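Local coordinates for SusD superfamily protein (Bacteroides fragilis NCTC 9343, PDB 3NQP) that probably binds glycans at the outer membrane of Bacteroides fragilis, as other SusD-family lipoproteins do for their partner transporters, at residues A[379-384]-A[443-448]; A[384-389]-A[403-408]; A[398-403]-A[425-430]. All coordinates share one frame; numbering follows the deposited sequence.

Interaction 1: A[379-384]-A[443-448]; sequences FYRLPW and DKEFIQ
Phe-446 lays its CE1 over one face of the Arg-381 guanidinium, 3.4 Å above the plane and toward the rim, the two planes inclined at 49°. At the guanidinium's edge stands Glu-445: NH1 of Arg-381 gives a nearly straight bond (169°) to OE2 of Glu-445 at 2.8 Å, in the guanidinium plane and on the anti lone pair, while NH2 adds a weak one. The Phe-446 ring has CG of its own neighbour Glu-445 over the centre of one face. In its plane, CZ of Phe-446 comes within 3.4 Å of Trp-384 N, and Trp-384 turns an indole edge toward the phenyl face in an offset edge-to-face pair, centroids 5.9 Å apart. All this ties the junction of strand 377-381 and helix 382-396, where Arg-381 is the N-cap residue, to the C-terminal end of helix 431-445 in the helical SusD fold. The Arg-381 chain reaches across because it is extended from CG to NE. Pro-383 rests its CG on OE2 of Glu-445, 3.7 Å away. The buried charges form a network: Glu-264 and Glu-449 also pair with Arg-381, and Arg-333 and Arg-412 with Glu-445.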
loop_
_atom_site.group_PDB
_atom_site.type_symbol
_atom_site.label_atom_id
_atom_site.label_comp_id
_atom_site.label_asym_id
_atom_site.label_seq_id
_atom_site.Cartn_x
_atom_site.Cartn_y
_atom_site.Cartn_z
ATOM N N PHE A 379 3.780 0.810 5.694
ATOM C CA PHE A 379 4.147 0.484 4.334
ATOM C C PHE A 379 4.640 -0.961 4.224
ATOM O O PHE A 379 4.291 -1.630 3.275
ATOM C CB PHE A 379 5.246 1.432 3.822
ATOM C CG PHE A 379 4.766 2.805 3.474
ATOM C CD1 PHE A 379 3.450 3.200 3.644
ATOM C CD2 PHE A 379 5.676 3.720 2.993
ATOM C CE1 PHE A 379 3.048 4.488 3.284
ATOM C CE2 PHE A 379 5.283 4.995 2.628
ATOM C CZ PHE A 379 3.988 5.382 2.769
ATOM N N TYR A 380 5.452 -1.434 5.174
ATOM C CA TYR A 380 5.885 -2.840 5.180
ATOM C C TYR A 380 5.723 -3.422 6.575
ATOM O O TYR A 380 6.207 -2.813 7.521
ATOM C CB TYR A 380 7.338 -2.987 4.800
ATOM C CG TYR A 380 7.667 -2.486 3.445
ATOM C CD1 TYR A 380 7.157 -3.139 2.312
ATOM C CD2 TYR A 380 8.437 -1.352 3.259
ATOM C CE1 TYR A 380 7.427 -2.719 1.067
ATOM C CE2 TYR A 380 8.727 -0.904 1.953
ATOM C CZ TYR A 380 8.203 -1.594 0.863
ATOM O OH TYR A 380 8.454 -1.222 -0.448
ATOM N N ARG A 381 5.056 -4.575 6.678
ATOM C CA ARG A 381 5.060 -5.376 7.922
ATOM C C ARG A 381 5.225 -6.883 7.590
ATOM O O ARG A 381 5.180 -7.287 6.421
ATOM C CB ARG A 381 3.806 -5.083 8.730
ATOM C CG ARG A 381 2.535 -5.308 8.032
ATOM C CD ARG A 381 1.355 -5.060 8.966
ATOM N NE ARG A 381 0.089 -5.226 8.272
ATOM C CZ ARG A 381 -0.658 -6.342 8.237
ATOM N NH1 ARG A 381 -0.318 -7.464 8.857
ATOM N NH2 ARG A 381 -1.783 -6.330 7.556
ATOM N N LEU A 382 5.458 -7.707 8.592
ATOM C CA LEU A 382 5.973 -9.050 8.332
ATOM C C LEU A 382 5.058 -9.947 7.468
ATOM O O LEU A 382 5.579 -10.644 6.615
ATOM C CB LEU A 382 6.341 -9.744 9.663
ATOM C CG LEU A 382 7.368 -10.858 9.619
ATOM C CD1 LEU A 382 8.726 -10.237 9.096
ATOM C CD2 LEU A 382 7.488 -11.494 11.054
ATOM N N PRO A 383 3.705 -9.969 7.674
ATOM C CA PRO A 383 2.910 -10.830 6.794
ATOM C C PRO A 383 2.997 -10.471 5.291
ATOM O O PRO A 383 2.786 -11.349 4.424
ATOM C CB PRO A 383 1.451 -10.658 7.307
ATOM C CG PRO A 383 1.611 -10.269 8.762
ATOM C CD PRO A 383 2.880 -9.369 8.724
ATOM N N TRP A 384 3.307 -9.221 4.980
ATOM C CA TRP A 384 3.601 -8.838 3.579
ATOM C C TRP A 384 4.824 -9.614 3.088
ATOM O O TRP A 384 4.860 -10.069 1.942
ATOM C CB TRP A 384 3.763 -7.312 3.430
ATOM C CG TRP A 384 4.135 -6.866 2.030
ATOM C CD1 TRP A 384 3.290 -6.500 1.034
ATOM C CD2 TRP A 384 5.438 -6.734 1.518
ATOM N NE1 TRP A 384 3.986 -6.169 -0.095
ATOM C CE2 TRP A 384 5.318 -6.320 0.173
ATOM C CE3 TRP A 384 6.719 -6.964 2.051
ATOM C CZ2 TRP A 384 6.430 -6.114 -0.650
ATOM C CZ3 TRP A 384 7.804 -6.727 1.264
ATOM C CH2 TRP A 384 7.664 -6.317 -0.070
ATOM N N ASP A 443 -5.894 -9.825 -0.011
ATOM C CA ASP A 443 -7.144 -9.066 -0.048
ATOM C C ASP A 443 -7.743 -8.919 1.338
ATOM O O ASP A 443 -8.339 -7.905 1.650
ATOM C CB ASP A 443 -8.195 -9.780 -0.933
ATOM C CG ASP A 443 -7.959 -9.587 -2.416
ATOM O OD1 ASP A 443 -7.100 -8.741 -2.795
ATOM O OD2 ASP A 443 -8.614 -10.339 -3.192
ATOM N N LYS A 444 -7.644 -9.975 2.133
ATOM C CA LYS A 444 -8.100 -9.961 3.512
ATOM C C LYS A 444 -7.145 -9.288 4.496
ATOM O O LYS A 444 -7.597 -8.599 5.441
ATOM C CB LYS A 444 -8.359 -11.361 3.988
ATOM C CG LYS A 444 -9.567 -12.018 3.394
ATOM C CD LYS A 444 -9.595 -13.475 3.868
ATOM C CE LYS A 444 -10.629 -14.237 3.100
ATOM N NZ LYS A 444 -10.809 -15.586 3.652
ATOM N N GLU A 445 -5.838 -9.515 4.302
ATOM C CA GLU A 445 -4.815 -9.092 5.266
ATOM C C GLU A 445 -4.564 -7.575 5.183
ATOM O O GLU A 445 -4.301 -6.917 6.203
ATOM C CB GLU A 445 -3.510 -9.861 5.031
ATOM C CG GLU A 445 -2.367 -9.648 6.009
ATOM C CD GLU A 445 -2.693 -10.120 7.435
ATOM O OE1 GLU A 445 -3.597 -10.947 7.614
ATOM O OE2 GLU A 445 -2.038 -9.652 8.360
ATOM N N PHE A 446 -4.643 -7.042 3.973
ATOM C CA PHE A 446 -4.145 -5.701 3.668
ATOM C C PHE A 446 -5.200 -4.677 3.181
ATOM O O PHE A 446 -4.912 -3.760 2.418
ATOM C CB PHE A 446 -3.046 -5.817 2.639
ATOM C CG PHE A 446 -1.881 -6.566 3.096
ATOM C CD1 PHE A 446 -1.104 -6.095 4.151
ATOM C CD2 PHE A 446 -1.518 -7.771 2.492
ATOM C CE1 PHE A 446 -0.021 -6.820 4.596
ATOM C CE2 PHE A 446 -0.419 -8.474 2.937
ATOM C CZ PHE A 446 0.321 -7.995 3.997
ATOM N N ILE A 447 -6.411 -4.826 3.664
ATOM C CA ILE A 447 -7.444 -3.804 3.483
ATOM C C ILE A 447 -6.909 -2.464 3.988
ATOM O O ILE A 447 -6.453 -2.352 5.122
ATOM C CB ILE A 447 -8.766 -4.205 4.184
ATOM C CG1 ILE A 447 -9.427 -5.367 3.404
ATOM C CG2 ILE A 447 -9.752 -2.998 4.241
ATOM C CD1 ILE A 447 -10.662 -5.938 4.023
ATOM N N GLN A 448 -6.926 -1.470 3.098
ATOM C CA GLN A 448 -6.548 -0.118 3.406
ATOM C C GLN A 448 -5.028 0.028 3.577
ATOM O O GLN A 448 -4.589 0.966 4.198
ATOM C CB GLN A 448 -7.284 0.401 4.646
ATOM C CG GLN A 448 -7.449 1.901 4.661
ATOM C CD GLN A 448 -8.094 2.390 5.926
ATOM O OE1 GLN A 448 -7.524 2.262 7.009
ATOM N NE2 GLN A 448 -9.280 3.004 5.789
#

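Interaction 2: A[384-389]-A[403-408]; sequences WVYLTL and AKYINL
Tyr-386 and Tyr-405 meet where segments 384-389 and 403-408 come nearest, their CA atoms 5.5 Å apart. CD1 of Tyr-386 touches CD1 of Tyr-405 at 3.7 Å, yet the rings are slid so far past each other that they barely overlap, with planes 30° apart. Each ring instead receives a leucine on a face. CD1 of Leu-408 sits almost on the normal of the Tyr-386 ring, 4.0 Å from its centroid, a CH-pi contact; CB of Leu-389 lies over the Tyr-405 ring, offset toward the rim. The opposite face of Tyr-405 carries the aliphatic CE of Lys-404. Beside this group, CD2 of Leu-387 reaches CG1 of Ile-406 at 4.2 Å. Tyr-405 holds its CG anti to the carbonyl carbon (chi1 -77°), which brings the ring up against the backbone of helix 382-396, with CB of Tyr-405 3.4 Å from O of Tyr-386.

The helix segments run antiparallel at 154°, their axes 8.6 Å apart, as a helical hairpin consistent with the TPR-related, largely helical SusD family. Further out, Leu-240 of helix 228-241 packs on Tyr-386 and Leu-389, and Ala-437 and Ile-438 of helix 431-445 on Ile-406. No hydrogen bond crosses between the segments, so the pair is held by apolar and CH-pi packing, which is short-range and rests on shape fit rather than on directional bonds.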
loop_
_atom_site.group_PDB
_atom_site.type_symbol
_atom_site.label_atom_id
_atom_site.label_comp_id
_atom_site.label_asym_id
_atom_site.label_seq_id
_atom_site.Cartn_x
_atom_site.Cartn_y
_atom_site.Cartn_z
ATOM N N TRP A 384 3.307 -9.221 4.980
ATOM C CA TRP A 384 3.601 -8.838 3.579
ATOM C C TRP A 384 4.824 -9.614 3.088
ATOM O O TRP A 384 4.860 -10.069 1.942
ATOM C CB TRP A 384 3.763 -7.312 3.430
ATOM C CG TRP A 384 4.135 -6.866 2.030
ATOM C CD1 TRP A 384 3.290 -6.500 1.034
ATOM C CD2 TRP A 384 5.438 -6.734 1.518
ATOM N NE1 TRP A 384 3.986 -6.169 -0.095
ATOM C CE2 TRP A 384 5.318 -6.320 0.173
ATOM C CE3 TRP A 384 6.719 -6.964 2.051
ATOM C CZ2 TRP A 384 6.430 -6.114 -0.650
ATOM C CZ3 TRP A 384 7.804 -6.727 1.264
ATOM C CH2 TRP A 384 7.664 -6.317 -0.070
ATOM N N VAL A 385 5.825 -9.777 3.947
ATOM C CA VAL A 385 7.067 -10.448 3.555
ATOM C C VAL A 385 6.713 -11.917 3.265
ATOM O O VAL A 385 7.062 -12.476 2.208
ATOM C CB VAL A 385 8.231 -10.268 4.577
ATOM C CG1 VAL A 385 9.421 -11.077 4.134
ATOM C CG2 VAL A 385 8.610 -8.734 4.800
ATOM N N TYR A 386 5.945 -12.507 4.167
ATOM C CA TYR A 386 5.472 -13.854 3.946
ATOM C C TYR A 386 4.672 -14.070 2.650
ATOM O O TYR A 386 4.921 -15.043 1.949
ATOM C CB TYR A 386 4.581 -14.325 5.113
ATOM C CG TYR A 386 5.190 -14.445 6.495
ATOM C CD1 TYR A 386 6.508 -14.830 6.696
ATOM C CD2 TYR A 386 4.359 -14.339 7.625
ATOM C CE1 TYR A 386 7.023 -14.978 7.987
ATOM C CE2 TYR A 386 4.869 -14.477 8.895
ATOM C CZ TYR A 386 6.187 -14.827 9.069
ATOM O OH TYR A 386 6.662 -14.970 10.324
ATOM N N LEU A 387 3.684 -13.215 2.352
ATOM C CA LEU A 387 2.849 -13.446 1.159
ATOM C C LEU A 387 3.610 -13.122 -0.134
ATOM O O LEU A 387 3.323 -13.682 -1.189
ATOM C CB LEU A 387 1.503 -12.723 1.287
ATOM C CG LEU A 387 0.633 -13.345 2.423
ATOM C CD1 LEU A 387 -0.550 -12.457 2.661
ATOM C CD2 LEU A 387 0.216 -14.789 2.110
ATOM N N THR A 388 4.585 -12.234 -0.043
ATOM C CA THR A 388 5.460 -11.932 -1.163
ATOM C C THR A 388 6.381 -13.162 -1.455
ATOM O O THR A 388 6.576 -13.542 -2.623
ATOM C CB THR A 388 6.240 -10.578 -0.941
ATOM O OG1 THR A 388 5.327 -9.507 -0.594
ATOM C CG2 THR A 388 6.978 -10.174 -2.198
ATOM N N LEU A 389 6.917 -13.794 -0.404
ATOM C CA LEU A 389 7.696 -15.031 -0.534
ATOM C C LEU A 389 6.823 -16.178 -1.002
ATOM O O LEU A 389 7.279 -17.022 -1.758
ATOM C CB LEU A 389 8.369 -15.380 0.795
ATOM C CG LEU A 389 9.633 -14.577 1.106
ATOM C CD1 LEU A 389 10.073 -14.705 2.556
ATOM C CD2 LEU A 389 10.742 -14.962 0.175
ATOM N N ALA A 403 1.880 -22.890 0.582
ATOM C CA ALA A 403 0.946 -23.279 1.628
ATOM C C ALA A 403 1.438 -22.866 3.003
ATOM O O ALA A 403 0.652 -22.441 3.824
ATOM C CB ALA A 403 0.719 -24.803 1.593
ATOM N N LYS A 404 2.728 -23.044 3.260
ATOM C CA LYS A 404 3.323 -22.671 4.539
ATOM C C LYS A 404 3.067 -21.213 4.845
ATOM O O LYS A 404 2.666 -20.860 5.942
ATOM C CB LYS A 404 4.831 -22.958 4.554
ATOM C CG LYS A 404 5.617 -22.539 5.817
ATOM C CD LYS A 404 7.117 -22.820 5.665
ATOM C CE LYS A 404 7.798 -21.820 4.694
ATOM N NZ LYS A 404 9.213 -22.183 4.389
ATOM N N TYR A 405 3.391 -20.350 3.906
ATOM C CA TYR A 405 3.289 -18.910 4.172
ATOM C C TYR A 405 1.824 -18.440 4.282
ATOM O O TYR A 405 1.501 -17.608 5.120
ATOM C CB TYR A 405 4.002 -18.152 3.074
ATOM C CG TYR A 405 5.501 -18.194 3.224
ATOM C CD1 TYR A 405 6.110 -17.682 4.356
ATOM C CD2 TYR A 405 6.315 -18.705 2.231
ATOM C CE1 TYR A 405 7.515 -17.670 4.488
ATOM C CE2 TYR A 405 7.718 -18.698 2.368
ATOM C CZ TYR A 405 8.300 -18.178 3.500
ATOM O OH TYR A 405 9.685 -18.184 3.640
ATOM N N ILE A 406 0.942 -18.960 3.427
ATOM C CA ILE A 406 -0.495 -18.671 3.559
ATOM C C ILE A 406 -1.022 -19.094 4.923
ATOM O O ILE A 406 -1.756 -18.354 5.563
ATOM C CB ILE A 406 -1.344 -19.350 2.467
ATOM C CG1 ILE A 406 -1.068 -18.712 1.100
ATOM C CG2 ILE A 406 -2.862 -19.253 2.800
ATOM C CD1 ILE A 406 -1.664 -19.548 -0.100
ATOM N N ASN A 407 -0.656 -20.279 5.365
ATOM C CA ASN A 407 -1.143 -20.774 6.646
ATOM C C ASN A 407 -0.555 -20.063 7.866
ATOM O O ASN A 407 -1.221 -19.976 8.902
ATOM C CB ASN A 407 -0.973 -22.287 6.745
ATOM C CG ASN A 407 -1.950 -23.042 5.842
ATOM O OD1 ASN A 407 -3.131 -22.671 5.739
ATOM N ND2 ASN A 407 -1.463 -24.115 5.188
ATOM N N LEU A 408 0.673 -19.567 7.772
ATOM C CA LEU A 408 1.202 -18.716 8.819
ATOM C C LEU A 408 0.271 -17.501 9.022
ATOM O O LEU A 408 -0.117 -17.198 10.137
ATOM C CB LEU A 408 2.600 -18.193 8.462
ATOM C CG LEU A 408 3.759 -19.106 8.834
ATOM C CD1 LEU A 408 5.079 -18.598 8.169
ATOM C CD2 LEU A 408 3.890 -19.266 10.366
#

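Interaction 3: A[398-403]-A[425-430]; sequences DNAAVA and YPETAD
Packing by apolar groups is centred on Ala-403 and Tyr-425. CD2 of Tyr-425 meets CB of Ala-403 at 4.0 Å, with CA of the same alanine at the ring edge, near its plane. Tyr-425 has CG anti to the backbone N (chi1 -177°), which lays the ring alongside helix 399-414, and Val-402 makes a looser touch through CG1. CB of Glu-427 approaches CB of Ala-403 at 4.0 Å. The rest of the Glu-427 chain is extended beyond CG and runs along the helix's first turn, bringing OE1 within 3.9 Å of CB of Ala-400.

Polar groups meet differently. The carbonyl of Thr-428 presses on the Asn-399 side chain, its O atom 3.2 Å from CG of Asn-399. OD1 of Asn-399 is a fellow acceptor, so that approach is no hydrogen bond; ND2 of Asn-434 supplies one to Thr-428 O. A water joins the backbones, accepting from Thr-428 N at 2.9 Å and, at the same length from Asn-399 O, probably donating to it, though it has more acceptors in reach than protons.

Side-chain-to-backbone bonds shape each segment. Asp-398 N-caps helix 399-414, OD1 taking the N-H of Ala-401 from above the carboxylate plane at 3.1 Å. In an ST turn, OG1 of Thr-428 accepts an almost straight bond (173°) from N of Asp-430, itself the N-cap of the next helix.

The loop thus lies across the start of helix 399-414 on its way from helix 420-423 to helix 431-445, which holds the Tyr-425 hydroxyl through Asn-434; Ala-393 of helix 382-396 packs on Val-402.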
loop_
_atom_site.group_PDB
_atom_site.type_symbol
_atom_site.label_atom_id
_atom_site.label_comp_id
_atom_site.label_asym_id
_atom_site.label_seq_id
_atom_site.Cartn_x
_atom_site.Cartn_y
_atom_site.Cartn_z
ATOM N N ASP A 398 7.409 -24.261 -5.645
ATOM C CA ASP A 398 7.567 -24.726 -4.260
ATOM C C ASP A 398 6.198 -24.639 -3.609
ATOM O O ASP A 398 5.881 -23.742 -2.793
ATOM C CB ASP A 398 8.599 -23.892 -3.514
ATOM C CG ASP A 398 9.026 -24.507 -2.170
ATOM O OD1 ASP A 398 8.311 -25.354 -1.665
ATOM O OD2 ASP A 398 10.048 -24.079 -1.630
ATOM N N ASN A 399 5.378 -25.584 -3.998
ATOM C CA ASN A 399 3.998 -25.623 -3.553
ATOM C C ASN A 399 3.859 -25.762 -2.053
ATOM O O ASN A 399 2.931 -25.193 -1.459
ATOM C CB ASN A 399 3.251 -26.688 -4.337
ATOM C CG ASN A 399 3.344 -26.413 -5.843
ATOM O OD1 ASN A 399 3.135 -25.277 -6.257
ATOM N ND2 ASN A 399 3.776 -27.401 -6.634
ATOM N N ALA A 400 4.771 -26.497 -1.435
ATOM C CA ALA A 400 4.757 -26.668 0.027
ATOM C C ALA A 400 5.015 -25.310 0.693
ATOM O O ALA A 400 4.341 -24.967 1.656
ATOM C CB ALA A 400 5.801 -27.693 0.481
ATOM N N ALA A 401 5.914 -24.501 0.139
ATOM C CA ALA A 401 6.224 -23.177 0.724
ATOM C C ALA A 401 5.061 -22.179 0.516
ATOM O O ALA A 401 4.776 -21.365 1.402
ATOM C CB ALA A 401 7.580 -22.567 0.172
ATOM N N VAL A 402 4.365 -22.261 -0.622
ATOM C CA VAL A 402 3.153 -21.435 -0.840
ATOM C C VAL A 402 2.187 -21.628 0.322
ATOM O O VAL A 402 1.746 -20.661 0.977
ATOM C CB VAL A 402 2.436 -21.762 -2.145
ATOM C CG1 VAL A 402 1.071 -21.021 -2.168
ATOM C CG2 VAL A 402 3.314 -21.370 -3.365
ATOM N N ALA A 403 1.880 -22.890 0.582
ATOM C CA ALA A 403 0.946 -23.279 1.628
ATOM C C ALA A 403 1.438 -22.866 3.003
ATOM O O ALA A 403 0.652 -22.441 3.824
ATOM C CB ALA A 403 0.719 -24.803 1.593
ATOM N N TYR A 425 -5.020 -23.957 4.244
ATOM C CA TYR A 425 -4.863 -24.122 2.798
ATOM C C TYR A 425 -4.115 -25.425 2.468
ATOM O O TYR A 425 -2.973 -25.609 2.900
ATOM C CB TYR A 425 -4.096 -22.918 2.238
ATOM C CG TYR A 425 -3.932 -22.951 0.722
ATOM C CD1 TYR A 425 -5.017 -22.690 -0.135
ATOM C CD2 TYR A 425 -2.699 -23.242 0.158
ATOM C CE1 TYR A 425 -4.855 -22.740 -1.528
ATOM C CE2 TYR A 425 -2.530 -23.302 -1.215
ATOM C CZ TYR A 425 -3.604 -23.066 -2.054
ATOM O OH TYR A 425 -3.406 -23.119 -3.421
ATOM N N PRO A 426 -4.736 -26.332 1.697
ATOM C CA PRO A 426 -4.009 -27.571 1.407
ATOM C C PRO A 426 -3.106 -27.310 0.233
ATOM O O PRO A 426 -3.477 -26.536 -0.660
ATOM C CB PRO A 426 -5.128 -28.569 1.039
ATOM C CG PRO A 426 -6.262 -27.707 0.469
ATOM C CD PRO A 426 -6.085 -26.309 1.070
ATOM N N GLU A 427 -1.930 -27.927 0.226
ATOM C CA GLU A 427 -0.982 -27.651 -0.827
ATOM C C GLU A 427 -1.502 -28.185 -2.157
ATOM O O GLU A 427 -2.297 -29.133 -2.190
ATOM C CB GLU A 427 0.410 -28.205 -0.466
ATOM C CG GLU A 427 0.769 -29.608 -0.917
ATOM C CD GLU A 427 2.267 -29.894 -0.694
ATOM O OE1 GLU A 427 2.637 -29.938 0.474
ATOM O OE2 GLU A 427 3.053 -30.043 -1.671
ATOM N N THR A 428 -1.068 -27.567 -3.252
ATOM C CA THR A 428 -1.517 -27.991 -4.572
ATOM C C THR A 428 -0.500 -27.617 -5.605
ATOM O O THR A 428 0.216 -26.615 -5.458
ATOM C CB THR A 428 -2.874 -27.401 -4.982
ATOM O OG1 THR A 428 -3.183 -27.864 -6.311
ATOM C CG2 THR A 428 -2.867 -25.843 -4.938
ATOM N N ALA A 429 -0.459 -28.416 -6.673
ATOM C CA ALA A 429 0.397 -28.149 -7.820
ATOM C C ALA A 429 -0.194 -27.138 -8.827
ATOM O O ALA A 429 0.485 -26.674 -9.750
ATOM C CB ALA A 429 0.732 -29.482 -8.548
ATOM N N ASP A 430 -1.451 -26.785 -8.631
ATOM C CA ASP A 430 -2.129 -25.900 -9.520
ATOM C C ASP A 430 -1.701 -24.460 -9.268
ATOM O O ASP A 430 -2.069 -23.826 -8.228
ATOM C CB ASP A 430 -3.636 -26.038 -9.325
ATOM C CG ASP A 430 -4.418 -25.288 -10.391
ATOM O OD1 ASP A 430 -4.964 -24.213 -10.100
ATOM O OD2 ASP A 430 -4.441 -25.761 -11.518
HETATM O O HOH W 1 0.223 -25.112 -2.485
#

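How the interactions relate
From the N terminus, the chain leaves strand 377-381 and enters helix 382-396 right after Arg-381; Trp-384, in its first turn, is shared by interactions 1 and 2. Interaction 2 closes the shortest loop, made of the rest of helix 382-396, the short turn and the start of helix 399-414. Interaction 3 starts before that loop is shut, shares Ala-403 with it, and closes later at 425-430, so the two cross. Interaction 1 closes last, at the end of helix 431-445, and encloses both. Neighbouring contacts touch: Phe-446 packs on Leu-387, and Asn-407 probably hydrogen-bonds to N of Tyr-425, while interactions 1 and 3 stay about 10 Å apart at their nearest atoms. Together they bind three long helices and their connections.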